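PDB 5F7U: cycloalternan-forming enzyme from Listeria monocytogenes serovar 1/2a, which belongs to glycoside hydrolase family 31 and joins a TIM-barrel domain to several beta-rich domains, among them a family 6 carbohydrate-binding module. Local coordinates for residues Thr23-Arg28 / Glu34-Asn39; Tyr408-Asn413 / Glu423-Asp428; Thr907-Asp912 / Asn916-Lys921. The protein carries 1 engineered substitution. All coordinates share one frame; numbering follows the deposited sequence.

Contact 1 of 3, residues Thr23-Arg28 / Glu34-Asn39; sequences TERSPR and EDVILN
S26 and I37 form the hydrogen-bonded pair of a short antiparallel ladder: S26 N donates to I37 O (2.8 Å) and I37 N to S26 O (2.9 Å). Two residues farther along each segment, E24 O takes two bonds from N39, the backbone N at 3.0 Å and the side-chain ND2 at 3.1 Å, which arrive from opposite faces of its carbonyl plane. K80 holds N39 OD1, fixing the other end of that amide.

Apolar contact is made by the stem of R25. Its CG sits 3.9 Å from V36 CG1 and 3.8 Å from L38 CD2, R25 lying alongside each of the two and pointing the same way. A bend at chi3 (73°) then turns the guanidinium back on its own segment, where NE and NH1 both bind R28 O in the guanidinium plane; NH2 goes to Y94. Past the strand, a cis peptide bond precedes P27, whose CG lies 3.3 Å from E34 OE1, an oxygen bound by K31 N.

R28 grips E24 OE1 side-on through NE and NH2, while its NH1 goes to D16 O; E24 OE2 is also bound by Q21 N. Across this N-terminal hairpin, then, cohesion rests on hydrogen bonds between amide groups and contacts of aliphatic stems, while the salt bridge stays within residues 23-28.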
loop_
_atom_site.group_PDB
_atom_site.type_symbol
_atom_site.label_atom_id
_atom_site.label_comp_id
_atom_site.label_asym_id
_atom_site.label_seq_id
_atom_site.Cartn_x
_atom_site.Cartn_y
_atom_site.Cartn_z
ATOM N N THR A 23 28.503 -25.671 1.336
ATOM C CA THR A 23 28.898 -26.634 2.376
ATOM C C THR A 23 27.726 -27.001 3.288
ATOM O O THR A 23 27.902 -27.252 4.498
ATOM C CB THR A 23 30.063 -26.098 3.217
ATOM O OG1 THR A 23 29.721 -24.803 3.745
ATOM C CG2 THR A 23 31.347 -26.011 2.354
ATOM N N GLU A 24 26.541 -27.071 2.684
ATOM C CA GLU A 24 25.281 -27.346 3.407
ATOM C C GLU A 24 24.888 -28.817 3.309
ATOM O O GLU A 24 25.486 -29.595 2.548
ATOM C CB GLU A 24 24.143 -26.511 2.819
ATOM C CG GLU A 24 24.304 -25.007 3.002
ATOM C CD GLU A 24 23.037 -24.221 2.676
ATOM O OE1 GLU A 24 21.941 -24.836 2.520
ATOM O OE2 GLU A 24 23.141 -22.975 2.593
ATOM N N ARG A 25 23.869 -29.184 4.079
ATOM C CA ARG A 25 23.204 -30.474 3.947
ATOM C C ARG A 25 21.993 -30.304 3.037
ATOM O O ARG A 25 21.285 -29.296 3.126
ATOM C CB ARG A 25 22.749 -30.944 5.318
ATOM C CG ARG A 25 21.837 -32.165 5.292
ATOM C CD ARG A 25 21.613 -32.641 6.712
ATOM N NE ARG A 25 20.719 -31.746 7.467
ATOM C CZ ARG A 25 20.932 -31.367 8.723
ATOM N NH1 ARG A 25 20.020 -30.635 9.341
ATOM N NH2 ARG A 25 22.057 -31.703 9.361
ATOM N N SER A 26 21.755 -31.275 2.165
ATOM C CA SER A 26 20.595 -31.209 1.271
ATOM C C SER A 26 19.846 -32.545 1.283
ATOM O O SER A 26 20.484 -33.584 1.070
ATOM C CB SER A 26 21.020 -30.832 -0.153
ATOM O OG SER A 26 19.872 -30.737 -0.998
ATOM N N PRO A 27 18.533 -32.553 1.579
ATOM C CA PRO A 27 17.755 -31.400 2.057
ATOM C C PRO A 27 18.212 -30.921 3.424
ATOM O O PRO A 27 18.757 -31.702 4.207
ATOM C CB PRO A 27 16.333 -31.954 2.196
ATOM C CG PRO A 27 16.367 -33.373 1.732
ATOM C CD PRO A 27 17.802 -33.819 1.751
ATOM N N ARG A 28 17.959 -29.649 3.739
ATOM C CA ARG A 28 18.309 -29.127 5.069
ATOM C C ARG A 28 17.609 -29.917 6.181
ATOM O O ARG A 28 18.233 -30.262 7.181
ATOM C CB ARG A 28 17.958 -27.634 5.164
ATOM C CG ARG A 28 18.906 -26.763 4.338
ATOM C CD ARG A 28 18.455 -25.310 4.402
ATOM N NE ARG A 28 19.302 -24.446 3.579
ATOM C CZ ARG A 28 18.940 -23.256 3.096
ATOM N NH1 ARG A 28 17.706 -22.766 3.307
ATOM N NH2 ARG A 28 19.828 -22.551 2.384
ATOM N N GLU A 34 13.912 -39.404 1.665
ATOM C CA GLU A 34 14.769 -38.437 0.959
ATOM C C GLU A 34 16.248 -38.740 1.147
ATOM O O GLU A 34 16.739 -38.856 2.269
ATOM C CB GLU A 34 14.468 -36.990 1.390
ATOM C CG GLU A 34 13.033 -36.580 1.089
ATOM C CD GLU A 34 12.739 -35.130 1.427
ATOM O OE1 GLU A 34 13.359 -34.584 2.373
ATOM O OE2 GLU A 34 11.842 -34.545 0.773
ATOM N N ASP A 35 16.957 -38.855 0.031
ATOM C CA ASP A 35 18.399 -39.028 0.072
ATOM C C ASP A 35 19.094 -37.791 0.660
ATOM O O ASP A 35 18.801 -36.667 0.260
ATOM C CB ASP A 35 18.932 -39.330 -1.329
ATOM C CG ASP A 35 20.408 -39.573 -1.326
ATOM O OD1 ASP A 35 20.847 -40.407 -0.501
ATOM O OD2 ASP A 35 21.127 -38.947 -2.137
ATOM N N VAL A 36 19.993 -38.012 1.621
ATOM C CA VAL A 36 20.636 -36.919 2.366
ATOM C C VAL A 36 22.091 -36.808 1.925
ATOM O O VAL A 36 22.873 -37.757 2.065
ATOM C CB VAL A 36 20.545 -37.126 3.890
ATOM C CG1 VAL A 36 21.214 -35.969 4.650
ATOM C CG2 VAL A 36 19.085 -37.286 4.324
ATOM N N ILE A 37 22.427 -35.649 1.363
ATOM C CA ILE A 37 23.793 -35.344 0.928
ATOM C C ILE A 37 24.418 -34.281 1.815
ATOM O O ILE A 37 23.776 -33.263 2.136
ATOM C CB ILE A 37 23.823 -34.843 -0.545
ATOM C CG1 ILE A 37 23.218 -35.893 -1.500
ATOM C CG2 ILE A 37 25.244 -34.436 -0.986
ATOM C CD1 ILE A 37 23.990 -37.195 -1.596
ATOM N N LEU A 38 25.679 -34.504 2.176
ATOM C CA LEU A 38 26.465 -33.522 2.922
ATOM C C LEU A 38 27.566 -32.944 2.053
ATOM O O LEU A 38 28.418 -33.674 1.533
ATOM C CB LEU A 38 27.065 -34.139 4.186
ATOM C CG LEU A 38 26.170 -34.987 5.074
ATOM C CD1 LEU A 38 27.035 -35.581 6.188
ATOM C CD2 LEU A 38 25.026 -34.172 5.669
ATOM N N ASN A 39 27.532 -31.628 1.898
ATOM C CA ASN A 39 28.577 -30.914 1.164
ATOM C C ASN A 39 29.623 -30.391 2.135
ATOM O O ASN A 39 29.294 -29.663 3.064
ATOM C CB ASN A 39 27.960 -29.794 0.334
ATOM C CG ASN A 39 27.009 -30.337 -0.706
ATOM O OD1 ASN A 39 27.449 -30.930 -1.682
ATOM N ND2 ASN A 39 25.696 -30.203 -0.467
#

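Contact 2 of 3, residues Tyr408-Asn413 / Glu423-Asp428; sequences YYIWNN and EAFSYD. With GLC (alpha-D-glucopyranose), chain F.
Y409 and F425 meet at a ring edge: CE1 of Y409 comes within 3.8 Å of F425 CD1, which lies in the plane of the tyrosine ring, and the two side chains cross at about a right angle. I410 adds a looser apolar touch, its CD1 4.3 Å from F425 CE1. No direct hydrogen bond joins the segments. Instead a water donates both its protons, one to Y409 OH (2.7 Å) and one to E423 O (2.8 Å), and so ties the phenol to the backbone two residues ahead of F425.

With CG set between the backbone N and the carbonyl carbon (chi1 64°), the Y409 ring is carried toward residues 423-428, and its hydroxyl is further held by D474. Helix 469-481 backs the cluster, since Q470 touches Y409, I410 and F425 alike.

Both segments belong to the long excursion between strand 396-399 and helix 439-448, the second beta-alpha connection of the TIM barrel, where loops after the strands line the glycan pocket.

Y408, a residue of that pocket, is next in the chain to Y409 but turned to the sugar. Its OH lies 3.0 Å from GLC O4, an atom at the edge of the tyrosine ring and near its plane. E405 OE1 is hydrogen-bonded both to Y408 OH and to the sugar, and N372 ND2 also binds the glucopyranose. Q457 holds Y408 O and D404 its N, while Y524 OH is hydrogen-bonded to Y409 O, so the backbone from which the two rings diverge is held at several points.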
loop_
_atom_site.group_PDB
_atom_site.type_symbol
_atom_site.label_atom_id
_atom_site.label_comp_id
_atom_site.label_asym_id
_atom_site.label_seq_id
_atom_site.Cartn_x
_atom_site.Cartn_y
_atom_site.Cartn_z
ATOM N N TYR A 408 27.361 6.371 11.945
ATOM C CA TYR A 408 26.008 6.752 11.516
ATOM C C TYR A 408 25.190 7.506 12.572
ATOM O O TYR A 408 23.965 7.571 12.474
ATOM C CB TYR A 408 25.238 5.553 10.917
ATOM C CG TYR A 408 25.891 5.091 9.653
ATOM C CD1 TYR A 408 25.627 5.746 8.444
ATOM C CD2 TYR A 408 26.817 4.050 9.671
ATOM C CE1 TYR A 408 26.263 5.368 7.281
ATOM C CE2 TYR A 408 27.472 3.656 8.509
ATOM C CZ TYR A 408 27.177 4.322 7.321
ATOM O OH TYR A 408 27.827 3.943 6.164
ATOM N N TYR A 409 25.857 8.061 13.589
ATOM C CA TYR A 409 25.179 9.005 14.467
ATOM C C TYR A 409 25.942 10.322 14.657
ATOM O O TYR A 409 25.491 11.192 15.406
ATOM C CB TYR A 409 24.758 8.358 15.803
ATOM C CG TYR A 409 25.895 7.875 16.668
ATOM C CD1 TYR A 409 26.592 8.763 17.483
ATOM C CD2 TYR A 409 26.252 6.518 16.695
ATOM C CE1 TYR A 409 27.646 8.326 18.275
ATOM C CE2 TYR A 409 27.300 6.066 17.497
ATOM C CZ TYR A 409 27.987 6.977 18.282
ATOM O OH TYR A 409 29.021 6.567 19.104
ATOM N N ILE A 410 27.065 10.469 13.947
ATOM C CA ILE A 410 27.916 11.660 14.013
ATOM C C ILE A 410 27.948 12.280 12.616
ATOM O O ILE A 410 28.085 11.562 11.618
ATOM C CB ILE A 410 29.339 11.310 14.496
ATOM C CG1 ILE A 410 29.281 10.715 15.916
ATOM C CG2 ILE A 410 30.290 12.525 14.442
ATOM C CD1 ILE A 410 30.599 10.122 16.413
ATOM N N TRP A 411 27.797 13.605 12.568
ATOM C CA TRP A 411 27.860 14.378 11.327
ATOM C C TRP A 411 29.201 14.224 10.637
ATOM O O TRP A 411 30.264 14.207 11.293
ATOM C CB TRP A 411 27.555 15.862 11.599
ATOM C CG TRP A 411 26.124 16.034 11.910
ATOM C CD1 TRP A 411 25.530 15.920 13.143
ATOM C CD2 TRP A 411 25.065 16.265 10.963
ATOM N NE1 TRP A 411 24.152 16.094 13.018
ATOM C CE2 TRP A 411 23.848 16.303 11.696
ATOM C CE3 TRP A 411 25.028 16.461 9.562
ATOM C CZ2 TRP A 411 22.605 16.511 11.082
ATOM C CZ3 TRP A 411 23.779 16.678 8.953
ATOM C CH2 TRP A 411 22.589 16.701 9.726
ATOM N N ASN A 412 29.161 14.140 9.311
ATOM C CA ASN A 412 30.397 14.069 8.533
ATOM C C ASN A 412 31.340 15.234 8.859
ATOM O O ASN A 412 30.897 16.379 9.042
ATOM C CB ASN A 412 30.092 14.047 7.030
ATOM C CG ASN A 412 31.169 13.351 6.236
ATOM O OD1 ASN A 412 32.128 12.802 6.818
ATOM N ND2 ASN A 412 31.017 13.334 4.900
ATOM N N ASN A 413 32.633 14.913 8.962
ATOM C CA ASN A 413 33.707 15.891 9.238
ATOM C C ASN A 413 33.733 16.455 10.669
ATOM O O ASN A 413 34.624 17.260 10.991
ATOM C CB ASN A 413 33.725 17.086 8.244
ATOM C CG ASN A 413 33.785 16.683 6.771
ATOM O OD1 ASN A 413 33.342 17.454 5.923
ATOM N ND2 ASN A 413 34.342 15.511 6.454
ATOM N N GLU A 423 29.177 5.491 25.771
ATOM C CA GLU A 423 28.666 6.741 26.345
ATOM C C GLU A 423 28.159 7.627 25.208
ATOM O O GLU A 423 28.731 7.635 24.109
ATOM C CB GLU A 423 29.760 7.456 27.168
ATOM C CG GLU A 423 30.087 6.771 28.496
ATOM C CD GLU A 423 31.458 7.123 29.082
ATOM O OE1 GLU A 423 32.115 8.088 28.625
ATOM O OE2 GLU A 423 31.892 6.415 30.026
ATOM N N ALA A 424 27.070 8.341 25.466
ATOM C CA ALA A 424 26.426 9.165 24.440
ATOM C C ALA A 424 27.067 10.540 24.346
ATOM O O ALA A 424 27.612 11.051 25.341
ATOM C CB ALA A 424 24.935 9.284 24.715
ATOM N N PHE A 425 27.029 11.114 23.141
ATOM C CA PHE A 425 27.442 12.496 22.902
ATOM C C PHE A 425 26.272 13.468 23.057
ATOM O O PHE A 425 25.097 13.090 22.887
ATOM C CB PHE A 425 28.016 12.654 21.484
ATOM C CG PHE A 425 29.322 11.949 21.266
ATOM C CD1 PHE A 425 29.354 10.612 20.855
ATOM C CD2 PHE A 425 30.529 12.619 21.461
ATOM C CE1 PHE A 425 30.569 9.957 20.663
ATOM C CE2 PHE A 425 31.747 11.965 21.266
ATOM C CZ PHE A 425 31.765 10.632 20.869
ATOM N N SER A 426 26.609 14.712 23.389
ATOM C CA SER A 426 25.697 15.847 23.293
ATOM C C SER A 426 26.216 16.696 22.133
ATOM O O SER A 426 27.317 16.416 21.611
ATOM C CB SER A 426 25.696 16.647 24.602
ATOM O OG SER A 426 25.324 15.832 25.699
ATOM N N TYR A 427 25.433 17.711 21.727
ATOM C CA TYR A 427 25.826 18.622 20.633
ATOM C C TYR A 427 27.155 19.373 20.898
ATOM O O TYR A 427 27.983 19.516 19.986
ATOM C CB TYR A 427 24.723 19.641 20.379
ATOM C CG TYR A 427 24.855 20.416 19.080
ATOM C CD1 TYR A 427 24.515 19.825 17.863
ATOM C CD2 TYR A 427 25.304 21.750 19.069
ATOM C CE1 TYR A 427 24.615 20.531 16.669
ATOM C CE2 TYR A 427 25.419 22.461 17.873
ATOM C CZ TYR A 427 25.053 21.848 16.680
ATOM O OH TYR A 427 25.155 22.512 15.473
ATOM N N ASP A 428 27.327 19.821 22.145
ATOM C CA ASP A 428 28.510 20.564 22.608
ATOM C C ASP A 428 29.808 19.774 22.566
ATOM O O ASP A 428 30.886 20.365 22.653
ATOM C CB ASP A 428 28.301 21.070 24.043
ATOM C CG ASP A 428 27.255 22.163 24.137
ATOM O OD1 ASP A 428 26.799 22.668 23.085
ATOM O OD2 ASP A 428 26.872 22.517 25.279
HETATM C C1 GLC F . 23.887 4.812 0.125
HETATM C C2 GLC F . 25.107 3.882 0.097
HETATM C C3 GLC F . 25.618 3.588 1.513
HETATM C C4 GLC F . 25.842 4.879 2.300
HETATM C C5 GLC F . 24.527 5.674 2.302
HETATM C C6 GLC F . 24.561 6.960 3.117
HETATM O O2 GLC F . 24.759 2.639 -0.517
HETATM O O3 GLC F . 26.835 2.835 1.453
HETATM O O4 GLC F . 26.250 4.551 3.634
HETATM O O5 GLC F . 24.145 5.969 0.943
HETATM O O6 GLC F . 25.405 7.906 2.453
HETATM O O HOH W 1 27.959 7.422 21.419
#

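Contact 3 of 3, residues Thr907-Asp912 / Asn916-Lys921; sequences TGYYYD and NLTYVK
Y910 and Y919, facing each other as a hydrogen-bonded pair, are brought together by different first torsions: CG of Y910 is anti to its N (chi1 166°), whereas CG of Y919 is anti to the carbonyl carbon (chi1 -63°). The result is a T-shaped stack in which the edge of Y910 meets one face of Y919. The planes stand at 72°, the centroids are 5.3 Å apart, and Y910 CD2 lies 3.8 Å above the Y919 plane, offset toward its rim. D912 follows on the same side of the sheet, its CB 3.7 Å from Y919 CE1; its OD2 is bound by Q811.

The reverse face carries Y909, V920, Y911 and T918. There the ring of Y911 crosses T918 at about a right angle, with T918 OG1 at the ring edge, 3.5 Å from CD1. S880 gathers both polar ends, its carbonyl O bonded to Y911 OH and its hydroxyl to T918 OG1.

Backbone bonds run the length of the ladder, from K921 N to G908 O (2.8 Å), through Y919 N to Y910 O (2.7 Å), to D912 N and L917 O (2.9 Å). Opposite D912 stands N916 as well as L917. N916 has a left-handed backbone conformation, and its ND2 is bonded to E942, a residue of a magnesium site, which makes it a second-shell neighbour of that metal.

Two residues facing one, the first of them left-handed, define a G1 beta bulge, here closing a tight hairpin whose strand 908-912 is the last of a five-stranded mixed sheet, although Y909 makes further backbone bonds with A894 and A896.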
loop_
_atom_site.group_PDB
_atom_site.type_symbol
_atom_site.label_atom_id
_atom_site.label_comp_id
_atom_site.label_asym_id
_atom_site.label_seq_id
_atom_site.Cartn_x
_atom_site.Cartn_y
_atom_site.Cartn_z
ATOM N N THR A 907 -20.777 36.803 2.614
ATOM C CA THR A 907 -21.537 35.624 2.216
ATOM C C THR A 907 -22.004 35.922 0.806
ATOM O O THR A 907 -22.073 37.093 0.410
ATOM C CB THR A 907 -22.797 35.390 3.075
ATOM O OG1 THR A 907 -23.660 36.529 2.982
ATOM C CG2 THR A 907 -22.447 35.143 4.538
ATOM N N GLY A 908 -22.350 34.882 0.053
ATOM C CA GLY A 908 -22.922 35.079 -1.270
ATOM C C GLY A 908 -22.800 33.834 -2.114
ATOM O O GLY A 908 -22.368 32.804 -1.618
ATOM N N TYR A 909 -23.200 33.930 -3.381
ATOM C CA TYR A 909 -23.013 32.828 -4.329
ATOM C C TYR A 909 -22.569 33.301 -5.706
ATOM O O TYR A 909 -22.786 34.447 -6.076
ATOM C CB TYR A 909 -24.248 31.924 -4.397
ATOM C CG TYR A 909 -25.403 32.441 -5.225
ATOM C CD1 TYR A 909 -26.306 33.364 -4.686
ATOM C CD2 TYR A 909 -25.622 31.974 -6.540
ATOM C CE1 TYR A 909 -27.391 33.822 -5.424
ATOM C CE2 TYR A 909 -26.709 32.437 -7.295
ATOM C CZ TYR A 909 -27.582 33.361 -6.730
ATOM O OH TYR A 909 -28.655 33.835 -7.450
ATOM N N TYR A 910 -21.927 32.402 -6.448
ATOM C CA TYR A 910 -21.387 32.698 -7.771
ATOM C C TYR A 910 -21.509 31.438 -8.606
ATOM O O TYR A 910 -21.371 30.335 -8.072
ATOM C CB TYR A 910 -19.923 33.137 -7.652
ATOM C CG TYR A 910 -19.153 33.162 -8.962
ATOM C CD1 TYR A 910 -19.308 34.221 -9.871
ATOM C CD2 TYR A 910 -18.267 32.127 -9.294
ATOM C CE1 TYR A 910 -18.601 34.244 -11.072
ATOM C CE2 TYR A 910 -17.558 32.139 -10.496
ATOM C CZ TYR A 910 -17.731 33.192 -11.377
ATOM O OH TYR A 910 -17.027 33.201 -12.557
ATOM N N TYR A 911 -21.733 31.585 -9.909
ATOM C CA TYR A 911 -21.846 30.411 -10.780
ATOM C C TYR A 911 -20.727 30.374 -11.810
ATOM O O TYR A 911 -20.589 31.289 -12.620
ATOM C CB TYR A 911 -23.233 30.342 -11.448
ATOM C CG TYR A 911 -23.453 29.062 -12.220
ATOM C CD1 TYR A 911 -23.648 27.846 -11.548
ATOM C CD2 TYR A 911 -23.445 29.050 -13.625
ATOM C CE1 TYR A 911 -23.836 26.675 -12.249
ATOM C CE2 TYR A 911 -23.632 27.860 -14.334
ATOM C CZ TYR A 911 -23.829 26.685 -13.635
ATOM O OH TYR A 911 -24.026 25.498 -14.301
ATOM N N ASP A 912 -19.925 29.309 -11.757
ATOM C CA ASP A 912 -18.840 29.063 -12.696
ATOM C C ASP A 912 -19.443 28.303 -13.879
ATOM O O ASP A 912 -19.713 27.110 -13.775
ATOM C CB ASP A 912 -17.753 28.239 -11.979
ATOM C CG ASP A 912 -16.551 27.888 -12.857
ATOM O OD1 ASP A 912 -16.599 27.981 -14.106
ATOM O OD2 ASP A 912 -15.520 27.500 -12.253
ATOM N N ASN A 916 -19.579 24.285 -14.391
ATOM C CA ASN A 916 -20.928 24.033 -13.886
ATOM C C ASN A 916 -20.949 23.815 -12.375
ATOM O O ASN A 916 -21.491 22.835 -11.858
ATOM C CB ASN A 916 -21.602 22.895 -14.668
ATOM C CG ASN A 916 -21.798 23.239 -16.129
ATOM O OD1 ASN A 916 -22.433 24.251 -16.468
ATOM N ND2 ASN A 916 -21.262 22.396 -17.008
ATOM N N LEU A 917 -20.286 24.728 -11.670
ATOM C CA LEU A 917 -20.246 24.694 -10.216
ATOM C C LEU A 917 -20.852 25.955 -9.639
ATOM O O LEU A 917 -20.502 27.055 -10.063
ATOM C CB LEU A 917 -18.803 24.591 -9.722
ATOM C CG LEU A 917 -18.033 23.311 -10.069
ATOM C CD1 LEU A 917 -16.579 23.510 -9.688
ATOM C CD2 LEU A 917 -18.612 22.117 -9.325
ATOM N N THR A 918 -21.757 25.768 -8.677
ATOM C CA THR A 918 -22.267 26.866 -7.859
ATOM C C THR A 918 -21.392 27.070 -6.617
ATOM O O THR A 918 -21.288 26.177 -5.772
ATOM C CB THR A 918 -23.716 26.631 -7.414
ATOM O OG1 THR A 918 -24.527 26.350 -8.566
ATOM C CG2 THR A 918 -24.254 27.894 -6.731
ATOM N N TYR A 919 -20.809 28.259 -6.492
ATOM C CA TYR A 919 -20.026 28.591 -5.301
ATOM C C TYR A 919 -20.959 29.219 -4.280
ATOM O O TYR A 919 -21.740 30.097 -4.644
ATOM C CB TYR A 919 -18.922 29.614 -5.601
ATOM C CG TYR A 919 -17.809 29.234 -6.579
ATOM C CD1 TYR A 919 -17.946 28.183 -7.498
ATOM C CD2 TYR A 919 -16.649 30.005 -6.637
ATOM C CE1 TYR A 919 -16.937 27.884 -8.403
ATOM C CE2 TYR A 919 -15.641 29.722 -7.552
ATOM C CZ TYR A 919 -15.793 28.664 -8.428
ATOM O OH TYR A 919 -14.804 28.382 -9.333
ATOM N N VAL A 920 -20.877 28.783 -3.019
ATOM C CA VAL A 920 -21.669 29.394 -1.929
ATOM C C VAL A 920 -20.740 29.699 -0.749
ATOM O O VAL A 920 -20.139 28.782 -0.182
ATOM C CB VAL A 920 -22.842 28.493 -1.455
ATOM C CG1 VAL A 920 -23.644 29.173 -0.342
ATOM C CG2 VAL A 920 -23.777 28.140 -2.613
ATOM N N LYS A 921 -20.614 30.979 -0.406
ATOM C CA LYS A 921 -19.804 31.391 0.733
ATOM C C LYS A 921 -20.677 31.566 1.967
ATOM O O LYS A 921 -21.648 32.327 1.935
ATOM C CB LYS A 921 -19.058 32.693 0.429
ATOM C CG LYS A 921 -18.115 33.150 1.536
ATOM C CD LYS A 921 -17.391 34.424 1.122
ATOM C CE LYS A 921 -16.259 34.157 0.142
ATOM N NZ LYS A 921 -15.428 35.383 -0.076
#

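The three contacts follow one another along the chain, each closing before the next opens, and none touches another. Contact 1 pairs strands 25-26 and 36-43 in the N-terminal domain. Contact 2 lies about 48 Å away, centre to centre, in a loop of the TIM barrel beside a bound glycan. Contact 3 belongs to a beta sheet beyond the barrel; its centre is about 57 Å from that of contact 2 and 77 Å from that of contact 1, on the opposite side of the chain's centre. Two local hairpins thus lie in different beta-rich parts of a multidomain chain, while the loop contact alone borders the pocket of the barrel.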